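Local coordinates for protein putative glutathione S-transferase (Corynebacterium glutamicum, PDB 3M1G) that probably acts as a glutathione transferase of the ECM4-like, omega-related type, with a thioredoxin-like domain and a helical domain, at residues I78-L83 / N87-G92; I157-N162 / I241-I246; S43-Q48 / F53-E58. One frame throughout, in Å; residues are numbered along the deposited sequence.

Interaction 1 (I78-L83 / N87-G92); sequences ITRRLL and NVISLG
In the beta-alpha-beta unit of the thioredoxin-like N-terminal domain, Arg-80 of helix 71-83 reaches across to the segment leading into strand 90-93 and grips the backbone of Ile-89. The hold is side-on, with two nitrogens on one oxygen. Arg-80 NE donates to Ile-89 O at 2.9 Å, and Arg-80 NH2 donates to the same Ile-89 O, also at 2.9 Å. The acceptor lies in the guanidinium plane. The two donors meet the carbonyl differently: NH2 comes in its plane, while NE stands above it. CG lies opposite the backbone N (chi1 177°) and the chain then runs extended to NE, which carries the charged group to that segment. Leu-91 covers one guanidinium face. Its CB sits 3.7 Å from Arg-80 NH2, offset toward the rim, and Leu-91 CD2 is 4.0 Å from Arg-80 NH1. The carbonyl at the edge and the leucine on the face together should limit rotation of the guanidinium. Its NH1 has a second partner, a salt bridge to Glu-352, so the C-terminal tail is held at the same arginine. Around the contact, Arg-80, Ile-89 and Leu-91 all touch Leu-64 of strand 62-66, which runs parallel to strand 90-93. The other sides of helix 71-83 pack on helices 154-163 and 243-253, where Thr-79 meets Phe-161 and Ile-246.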
loop_
_atom_site.group_PDB
_atom_site.type_symbol
_atom_site.label_atom_id
_atom_site.label_comp_id
_atom_site.label_asym_id
_atom_site.label_seq_id
_atom_site.Cartn_x
_atom_site.Cartn_y
_atom_site.Cartn_z
ATOM N N ILE A 78 11.124 19.870 14.159
ATOM C CA ILE A 78 10.777 19.149 15.387
ATOM C C ILE A 78 11.744 19.608 16.516
ATOM O O ILE A 78 11.319 19.867 17.627
ATOM C CB ILE A 78 10.934 17.610 15.205
ATOM C CG1 ILE A 78 9.852 17.036 14.244
ATOM C CG2 ILE A 78 10.869 16.918 16.509
ATOM C CD1 ILE A 78 10.211 15.596 13.643
ATOM N N THR A 79 13.038 19.674 16.204
ATOM C CA THR A 79 14.043 19.987 17.203
ATOM C C THR A 79 13.851 21.436 17.688
ATOM O O THR A 79 13.893 21.702 18.892
ATOM C CB THR A 79 15.445 19.745 16.642
ATOM O OG1 THR A 79 15.551 18.365 16.240
ATOM C CG2 THR A 79 16.529 20.065 17.689
ATOM N N ARG A 80 13.611 22.352 16.752
ATOM C CA ARG A 80 13.340 23.752 17.084
ATOM C C ARG A 80 12.167 23.891 18.050
ATOM O O ARG A 80 12.237 24.659 19.037
ATOM C CB ARG A 80 13.129 24.596 15.828
ATOM C CG ARG A 80 12.764 26.069 16.030
ATOM C CD ARG A 80 12.736 26.797 14.723
ATOM N NE ARG A 80 12.086 28.116 14.762
ATOM C CZ ARG A 80 10.783 28.341 14.575
ATOM N NH1 ARG A 80 9.917 27.351 14.370
ATOM N NH2 ARG A 80 10.335 29.583 14.601
ATOM N N ARG A 81 11.097 23.153 17.786
ATOM C CA ARG A 81 9.960 23.159 18.691
ATOM C C ARG A 81 10.263 22.512 20.068
ATOM O O ARG A 81 9.937 23.091 21.119
ATOM C CB ARG A 81 8.752 22.521 18.033
ATOM C CG ARG A 81 7.515 22.454 18.939
ATOM C CD ARG A 81 6.211 22.579 18.193
ATOM N NE ARG A 81 5.110 22.455 19.145
ATOM C CZ ARG A 81 4.750 23.406 20.010
ATOM N NH1 ARG A 81 5.354 24.604 20.030
ATOM N NH2 ARG A 81 3.757 23.172 20.845
ATOM N N LEU A 82 10.866 21.328 20.077
ATOM C CA LEU A 82 11.126 20.639 21.313
ATOM C C LEU A 82 11.983 21.483 22.243
ATOM O O LEU A 82 11.728 21.531 23.450
ATOM C CB LEU A 82 11.807 19.294 21.061
ATOM C CG LEU A 82 10.931 18.132 20.571
ATOM C CD1 LEU A 82 11.825 16.942 20.239
ATOM C CD2 LEU A 82 9.904 17.767 21.646
ATOM N N LEU A 83 12.984 22.170 21.677
ATOM C CA LEU A 83 13.931 22.937 22.482
ATOM C C LEU A 83 13.470 24.333 22.860
ATOM O O LEU A 83 14.097 24.959 23.711
ATOM C CB LEU A 83 15.285 23.026 21.776
ATOM C CG LEU A 83 15.925 21.636 21.556
ATOM C CD1 LEU A 83 17.237 21.825 20.753
ATOM C CD2 LEU A 83 16.187 20.906 22.880
ATOM N N ASN A 87 11.110 31.299 19.400
ATOM C CA ASN A 87 11.125 32.728 19.573
ATOM C C ASN A 87 12.516 33.357 19.312
ATOM O O ASN A 87 12.668 34.554 19.472
ATOM C CB ASN A 87 10.656 33.054 20.995
ATOM C CG ASN A 87 11.551 32.359 22.094
ATOM O OD1 ASN A 87 12.402 31.447 21.821
ATOM N ND2 ASN A 87 11.317 32.757 23.337
ATOM N N VAL A 88 13.540 32.578 18.955
ATOM C CA VAL A 88 14.853 33.152 18.700
ATOM C C VAL A 88 15.419 32.921 17.295
ATOM O O VAL A 88 16.302 33.673 16.847
ATOM C CB VAL A 88 15.893 32.732 19.794
ATOM C CG1 VAL A 88 15.406 33.159 21.198
ATOM C CG2 VAL A 88 16.179 31.304 19.761
ATOM N N ILE A 89 14.902 31.904 16.612
ATOM C CA ILE A 89 15.176 31.628 15.208
ATOM C C ILE A 89 13.823 31.601 14.515
ATOM O O ILE A 89 12.896 30.865 14.925
ATOM C CB ILE A 89 15.851 30.260 15.019
ATOM C CG1 ILE A 89 17.190 30.201 15.756
ATOM C CG2 ILE A 89 16.008 29.873 13.526
ATOM C CD1 ILE A 89 17.767 28.723 15.896
ATOM N N SER A 90 13.677 32.424 13.479
ATOM C CA SER A 90 12.403 32.532 12.765
ATOM C C SER A 90 12.251 31.358 11.794
ATOM O O SER A 90 13.192 30.583 11.588
ATOM C CB SER A 90 12.302 33.876 12.020
ATOM O OG SER A 90 13.316 33.985 11.029
ATOM N N LEU A 91 11.070 31.237 11.195
ATOM C CA LEU A 91 10.721 30.065 10.355
ATOM C C LEU A 91 10.144 30.550 9.032
ATOM O O LEU A 91 9.209 31.347 9.024
ATOM C CB LEU A 91 9.683 29.161 11.015
ATOM C CG LEU A 91 9.316 27.882 10.249
ATOM C CD1 LEU A 91 10.525 26.912 10.185
ATOM C CD2 LEU A 91 8.096 27.180 10.858
ATOM N N GLY A 92 10.755 30.100 7.941
ATOM C CA GLY A 92 10.212 30.282 6.602
ATOM C C GLY A 92 9.849 28.910 6.013
ATOM O O GLY A 92 10.634 27.980 6.085
#

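Interaction 2 (I157-N162 / I241-I246); sequences ITIDFN and ITEADI
Glu-243 points its carboxylate at helix 154-163, where Thr-158, Ile-159 and Asn-162 receive it. Thr-158 comes in obliquely, and its OG1 donates to Glu-243 OE2 at 2.5 Å, on the syn lone pair. A chi1 of 51° sets Thr-158 OG1 between the backbone N and the carbonyl carbon. Ile-159 crosses the glutamate at about a right angle, its CD1 3.7 Å from Glu-243 CD. The glutamate chain is bent at chi2 (83°), which turns the carboxylate toward Thr-158 and Ile-159. The amide of Asn-162 stands nearly perpendicular to the carboxylate, with planes 83° apart. Asn-162 ND2 is 3.4 Å from Glu-243 OE1 at a poor angle, with no direct hydrogen bond. A water bridges them, accepting from Asn-162 ND2 at 3.0 Å and donating to Glu-243 OE1 at 2.5 Å. Thr-242 is the N-cap of helix 243-253, and its N donates to Asp-245 OD2 at 2.9 Å, an N-capping arrangement familiar in GSTs. Glu-243 OE2 also forms a salt bridge to Arg-247 NE. Hydroxyl, water and arginine satisfy a buried carboxylate, probably favouring its charged form. The contact joins the last thioredoxin-like-domain helix to the start of helix 243-253 in the helical domain.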
loop_
_atom_site.group_PDB
_atom_site.type_symbol
_atom_site.label_atom_id
_atom_site.label_comp_id
_atom_site.label_asym_id
_atom_site.label_seq_id
_atom_site.Cartn_x
_atom_site.Cartn_y
_atom_site.Cartn_z
ATOM N N ILE A 157 22.913 20.820 11.861
ATOM C CA ILE A 157 21.929 21.782 12.311
ATOM C C ILE A 157 21.276 21.318 13.603
ATOM O O ILE A 157 21.223 22.068 14.556
ATOM C CB ILE A 157 20.878 22.147 11.218
ATOM C CG1 ILE A 157 21.553 22.982 10.136
ATOM C CG2 ILE A 157 19.680 22.949 11.813
ATOM C CD1 ILE A 157 20.676 23.290 8.902
ATOM N N THR A 158 20.803 20.078 13.662
ATOM C CA THR A 158 20.085 19.607 14.840
ATOM C C THR A 158 21.049 19.334 15.998
ATOM O O THR A 158 20.727 19.630 17.152
ATOM C CB THR A 158 19.191 18.351 14.540
ATOM O OG1 THR A 158 19.983 17.353 13.876
ATOM C CG2 THR A 158 17.978 18.737 13.622
ATOM N N ILE A 159 22.246 18.836 15.708
ATOM C CA ILE A 159 23.222 18.648 16.771
ATOM C C ILE A 159 23.542 20.006 17.380
ATOM O O ILE A 159 23.536 20.184 18.598
ATOM C CB ILE A 159 24.512 17.941 16.271
ATOM C CG1 ILE A 159 24.226 16.522 15.825
ATOM C CG2 ILE A 159 25.565 17.889 17.340
ATOM C CD1 ILE A 159 23.439 15.693 16.866
ATOM N N ASP A 160 23.773 20.994 16.534
ATOM C CA ASP A 160 24.104 22.337 17.040
ATOM C C ASP A 160 22.927 23.012 17.755
ATOM O O ASP A 160 23.136 23.696 18.766
ATOM C CB ASP A 160 24.691 23.202 15.933
ATOM C CG ASP A 160 26.105 22.729 15.506
ATOM O OD1 ASP A 160 26.721 21.858 16.205
ATOM O OD2 ASP A 160 26.636 23.271 14.502
ATOM N N PHE A 161 21.696 22.807 17.280
ATOM C CA PHE A 161 20.522 23.306 18.053
ATOM C C PHE A 161 20.577 22.785 19.509
ATOM O O PHE A 161 20.285 23.526 20.448
ATOM C CB PHE A 161 19.165 22.900 17.450
ATOM C CG PHE A 161 18.705 23.689 16.260
ATOM C CD1 PHE A 161 19.356 24.849 15.803
ATOM C CD2 PHE A 161 17.589 23.241 15.558
ATOM C CE1 PHE A 161 18.884 25.538 14.723
ATOM C CE2 PHE A 161 17.095 23.934 14.502
ATOM C CZ PHE A 161 17.731 25.099 14.062
ATOM N N ASN A 162 20.890 21.503 19.683
ATOM C CA ASN A 162 21.016 20.885 20.993
ATOM C C ASN A 162 22.191 21.372 21.827
ATOM O O ASN A 162 22.024 21.621 23.008
ATOM C CB ASN A 162 21.111 19.357 20.865
ATOM C CG ASN A 162 19.743 18.723 20.589
ATOM O OD1 ASN A 162 18.863 18.764 21.464
ATOM N ND2 ASN A 162 19.537 18.203 19.368
ATOM N N ILE A 241 13.252 9.897 24.507
ATOM C CA ILE A 241 13.442 10.374 23.145
ATOM C C ILE A 241 14.815 11.051 23.001
ATOM O O ILE A 241 15.258 11.792 23.895
ATOM C CB ILE A 241 12.326 11.357 22.734
ATOM C CG1 ILE A 241 11.004 10.596 22.657
ATOM C CG2 ILE A 241 12.673 12.107 21.389
ATOM C CD1 ILE A 241 9.737 11.445 22.528
ATOM N N THR A 242 15.505 10.721 21.911
ATOM C CA THR A 242 16.776 11.349 21.546
ATOM C C THR A 242 16.781 11.787 20.080
ATOM O O THR A 242 15.848 11.518 19.312
ATOM C CB THR A 242 17.968 10.369 21.739
ATOM O OG1 THR A 242 17.757 9.196 20.929
ATOM C CG2 THR A 242 18.159 9.963 23.239
ATOM N N GLU A 243 17.842 12.491 19.702
ATOM C CA GLU A 243 18.132 12.820 18.321
ATOM C C GLU A 243 17.885 11.673 17.328
ATOM O O GLU A 243 17.434 11.928 16.210
ATOM C CB GLU A 243 19.600 13.268 18.221
ATOM C CG GLU A 243 20.173 13.506 16.834
ATOM C CD GLU A 243 19.867 14.903 16.235
ATOM O OE1 GLU A 243 19.383 15.784 16.973
ATOM O OE2 GLU A 243 20.160 15.108 15.022
ATOM N N ALA A 244 18.282 10.454 17.689
ATOM C CA ALA A 244 18.040 9.272 16.843
ATOM C C ALA A 244 16.579 9.091 16.425
ATOM O O ALA A 244 16.282 8.793 15.262
ATOM C CB ALA A 244 18.586 7.981 17.550
ATOM N N ASP A 245 15.654 9.306 17.364
ATOM C CA ASP A 245 14.214 9.198 17.086
ATOM C C ASP A 245 13.742 10.336 16.173
ATOM O O ASP A 245 12.915 10.147 15.262
ATOM C CB ASP A 245 13.439 9.187 18.405
ATOM C CG ASP A 245 13.916 8.126 19.356
ATOM O OD1 ASP A 245 13.792 6.916 19.026
ATOM O OD2 ASP A 245 14.410 8.501 20.464
ATOM N N ILE A 246 14.330 11.526 16.346
ATOM C CA ILE A 246 14.004 12.650 15.520
ATOM C C ILE A 246 14.464 12.452 14.058
ATOM O O ILE A 246 13.859 13.012 13.142
ATOM C CB ILE A 246 14.580 13.899 16.163
ATOM C CG1 ILE A 246 13.784 14.151 17.485
ATOM C CG2 ILE A 246 14.523 15.098 15.223
ATOM C CD1 ILE A 246 14.501 14.920 18.486
HETATM O O HOH W 1 17.299 16.776 18.004
#

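Interaction 3 (S43-Q48 / F53-E58); sequences SEPIAQ and FHWPVE
Three aromatic rings of strand 53-56 are met in different ways by segment 43-48. Trp-55 takes Pro-45 on one face. Pro-45 CG stands 3.4 Å from the centroid of the six-membered ring, 10° off its normal, a CH-pi contact. The two side chains lie side by side and point the same way. His-54 has Gln-48 over one face. Here Gln-48 CG is 3.5 Å from the centroid of the imidazole, again as CH-pi, and the amide is stacked with its plane 7° from that of the ring. Gln-48 is bent at chi2 (-54°), which folds the amide back over the imidazole. Phe-53 has the carbonyl oxygen of Pro-45 at its edge, 3.8 Å from Phe-53 CD2. Ala-47 CB packs against Phe-53 CE2 at 3.8 Å.

Between the rings runs the backbone ladder of a beta hairpin. Ile-46 and His-54 form an antiparallel hydrogen-bonded pair. Ile-46 N donates to His-54 O at 2.8 Å, and His-54 N donates back to Ile-46 O at 2.9 Å. Ala-47 and Phe-53 follow as a non-hydrogen-bonded pair, on the face away from Ile-46 and His-54. Further along, Pro-56 CG rests 3.7 Å from Ser-43 O. Strand 34-36 continues the sheet beyond strand 53-56, and Asp-33 accepts from Trp-55 NE1. A glycerol, probably from the crystallisation liquor, is bonded to His-54 ND1.

The contact thus combines one pair of backbone bonds with proline, alanine and glutamine laid against aromatic groups. Neither strand brings a salt bridge to the other. Short as the ladder is, the CH-pi contacts on Trp-55 and His-54 probably add to its hold at the protein surface.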
loop_
_atom_site.group_PDB
_atom_site.type_symbol
_atom_site.label_atom_id
_atom_site.label_comp_id
_atom_site.label_asym_id
_atom_site.label_seq_id
_atom_site.Cartn_x
_atom_site.Cartn_y
_atom_site.Cartn_z
ATOM N N SER A 43 29.338 39.243 15.990
ATOM C CA SER A 43 30.566 39.011 15.235
ATOM C C SER A 43 30.261 38.672 13.778
ATOM O O SER A 43 29.269 38.032 13.462
ATOM C CB SER A 43 31.333 37.831 15.844
ATOM O OG SER A 43 32.506 37.516 15.109
ATOM N N GLU A 44 31.169 39.066 12.910
ATOM C CA GLU A 44 31.283 38.506 11.569
ATOM C C GLU A 44 31.599 37.000 11.680
ATOM O O GLU A 44 32.080 36.530 12.706
ATOM C CB GLU A 44 32.445 39.226 10.793
ATOM C CG GLU A 44 33.848 38.785 11.343
ATOM C CD GLU A 44 35.073 39.569 10.837
ATOM O OE1 GLU A 44 35.076 40.065 9.691
ATOM O OE2 GLU A 44 36.067 39.624 11.596
ATOM N N PRO A 45 31.335 36.234 10.617
ATOM C CA PRO A 45 31.747 34.813 10.652
ATOM C C PRO A 45 33.273 34.689 10.767
ATOM O O PRO A 45 33.979 35.485 10.201
ATOM C CB PRO A 45 31.213 34.237 9.352
ATOM C CG PRO A 45 30.262 35.313 8.783
ATOM C CD PRO A 45 30.770 36.618 9.315
ATOM N N ILE A 46 33.741 33.719 11.547
ATOM C CA ILE A 46 35.148 33.558 11.882
ATOM C C ILE A 46 35.767 32.386 11.154
ATOM O O ILE A 46 35.290 31.250 11.269
ATOM C CB ILE A 46 35.358 33.426 13.430
ATOM C CG1 ILE A 46 34.801 34.659 14.163
ATOM C CG2 ILE A 46 36.889 33.260 13.771
ATOM C CD1 ILE A 46 35.522 36.013 13.878
ATOM N N ALA A 47 36.824 32.650 10.390
ATOM C CA ALA A 47 37.438 31.607 9.560
ATOM C C ALA A 47 38.045 30.519 10.448
ATOM O O ALA A 47 38.738 30.831 11.414
ATOM C CB ALA A 47 38.552 32.224 8.597
ATOM N N GLN A 48 37.771 29.271 10.110
ATOM C CA GLN A 48 38.352 28.089 10.730
ATOM C C GLN A 48 39.456 27.484 9.820
ATOM O O GLN A 48 39.431 27.625 8.581
ATOM C CB GLN A 48 37.259 27.031 10.945
ATOM C CG GLN A 48 36.043 27.540 11.740
ATOM C CD GLN A 48 36.479 28.140 13.038
ATOM O OE1 GLN A 48 36.421 29.359 13.261
ATOM N NE2 GLN A 48 36.999 27.315 13.866
ATOM N N PHE A 53 33.477 28.595 8.123
ATOM C CA PHE A 53 33.382 29.716 9.042
ATOM C C PHE A 53 32.430 29.379 10.160
ATOM O O PHE A 53 31.481 28.628 9.973
ATOM C CB PHE A 53 32.888 30.976 8.320
ATOM C CG PHE A 53 33.868 31.572 7.344
ATOM C CD1 PHE A 53 34.052 31.020 6.084
ATOM C CD2 PHE A 53 34.570 32.712 7.663
ATOM C CE1 PHE A 53 34.951 31.604 5.185
ATOM C CE2 PHE A 53 35.443 33.289 6.775
ATOM C CZ PHE A 53 35.638 32.723 5.527
ATOM N N HIS A 54 32.687 29.936 11.334
ATOM C CA HIS A 54 31.794 29.790 12.487
ATOM C C HIS A 54 31.137 31.134 12.810
ATOM O O HIS A 54 31.815 32.177 12.901
ATOM C CB HIS A 54 32.545 29.284 13.711
ATOM C CG HIS A 54 32.862 27.819 13.660
ATOM N ND1 HIS A 54 33.579 27.185 14.648
ATOM C CD2 HIS A 54 32.635 26.893 12.701
ATOM C CE1 HIS A 54 33.734 25.916 14.315
ATOM N NE2 HIS A 54 33.177 25.715 13.138
ATOM N N TRP A 55 29.815 31.085 12.937
ATOM C CA TRP A 55 28.971 32.223 13.193
ATOM C C TRP A 55 28.504 32.146 14.668
ATOM O O TRP A 55 28.538 31.086 15.252
ATOM C CB TRP A 55 27.744 32.175 12.290
ATOM C CG TRP A 55 27.978 32.196 10.833
ATOM C CD1 TRP A 55 28.672 31.267 10.086
ATOM C CD2 TRP A 55 27.499 33.179 9.892
ATOM N NE1 TRP A 55 28.636 31.613 8.760
ATOM C CE2 TRP A 55 27.923 32.774 8.608
ATOM C CE3 TRP A 55 26.733 34.338 10.010
ATOM C CZ2 TRP A 55 27.620 33.510 7.437
ATOM C CZ3 TRP A 55 26.413 35.046 8.867
ATOM C CH2 TRP A 55 26.867 34.628 7.584
ATOM N N PRO A 56 28.073 33.271 15.242
ATOM C CA PRO A 56 27.675 33.319 16.633
ATOM C C PRO A 56 26.226 32.988 16.867
ATOM O O PRO A 56 25.364 33.453 16.116
ATOM C CB PRO A 56 27.951 34.777 17.023
ATOM C CG PRO A 56 27.703 35.526 15.770
ATOM C CD PRO A 56 28.205 34.624 14.662
ATOM N N VAL A 57 25.947 32.187 17.893
ATOM C CA VAL A 57 24.540 32.037 18.341
ATOM C C VAL A 57 24.081 33.384 18.918
ATOM O O VAL A 57 24.829 34.043 19.658
ATOM C CB VAL A 57 24.339 30.923 19.351
ATOM C CG1 VAL A 57 24.713 29.541 18.756
ATOM C CG2 VAL A 57 25.141 31.190 20.645
ATOM N N GLU A 58 22.924 33.845 18.451
ATOM C CA GLU A 58 22.238 35.003 18.967
ATOM C C GLU A 58 20.806 35.003 18.472
ATOM O O GLU A 58 20.512 34.413 17.429
ATOM C CB GLU A 58 22.931 36.316 18.552
ATOM C CG GLU A 58 23.085 36.493 17.068
ATOM C CD GLU A 58 23.854 37.758 16.698
ATOM O OE1 GLU A 58 23.247 38.858 16.633
ATOM O OE2 GLU A 58 25.079 37.629 16.413
#

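In the fold
Interaction 2 is buried, interaction 1 is partly buried, and the two touch each other. Interaction 3 is a surface hairpin, about 20 Å between centres from interaction 1 and about 22 Å from interaction 2, and it touches neither. Helix 71-83 of interaction 1 packs on both helices of interaction 2. Leu-83 meets Asn-162 and Ile-89 meets Phe-161 within the thioredoxin-like domain. Thr-79 meets Ile-246 across to the helical domain, and interaction 2 itself spans the two domains. The chemistry changes with place. An arginine holds a backbone carbonyl in interaction 1. A buried glutamate is satisfied by a hydroxyl, a water and an arginine in interaction 2. In interaction 3, backbone pairing and ring-face packing prevail.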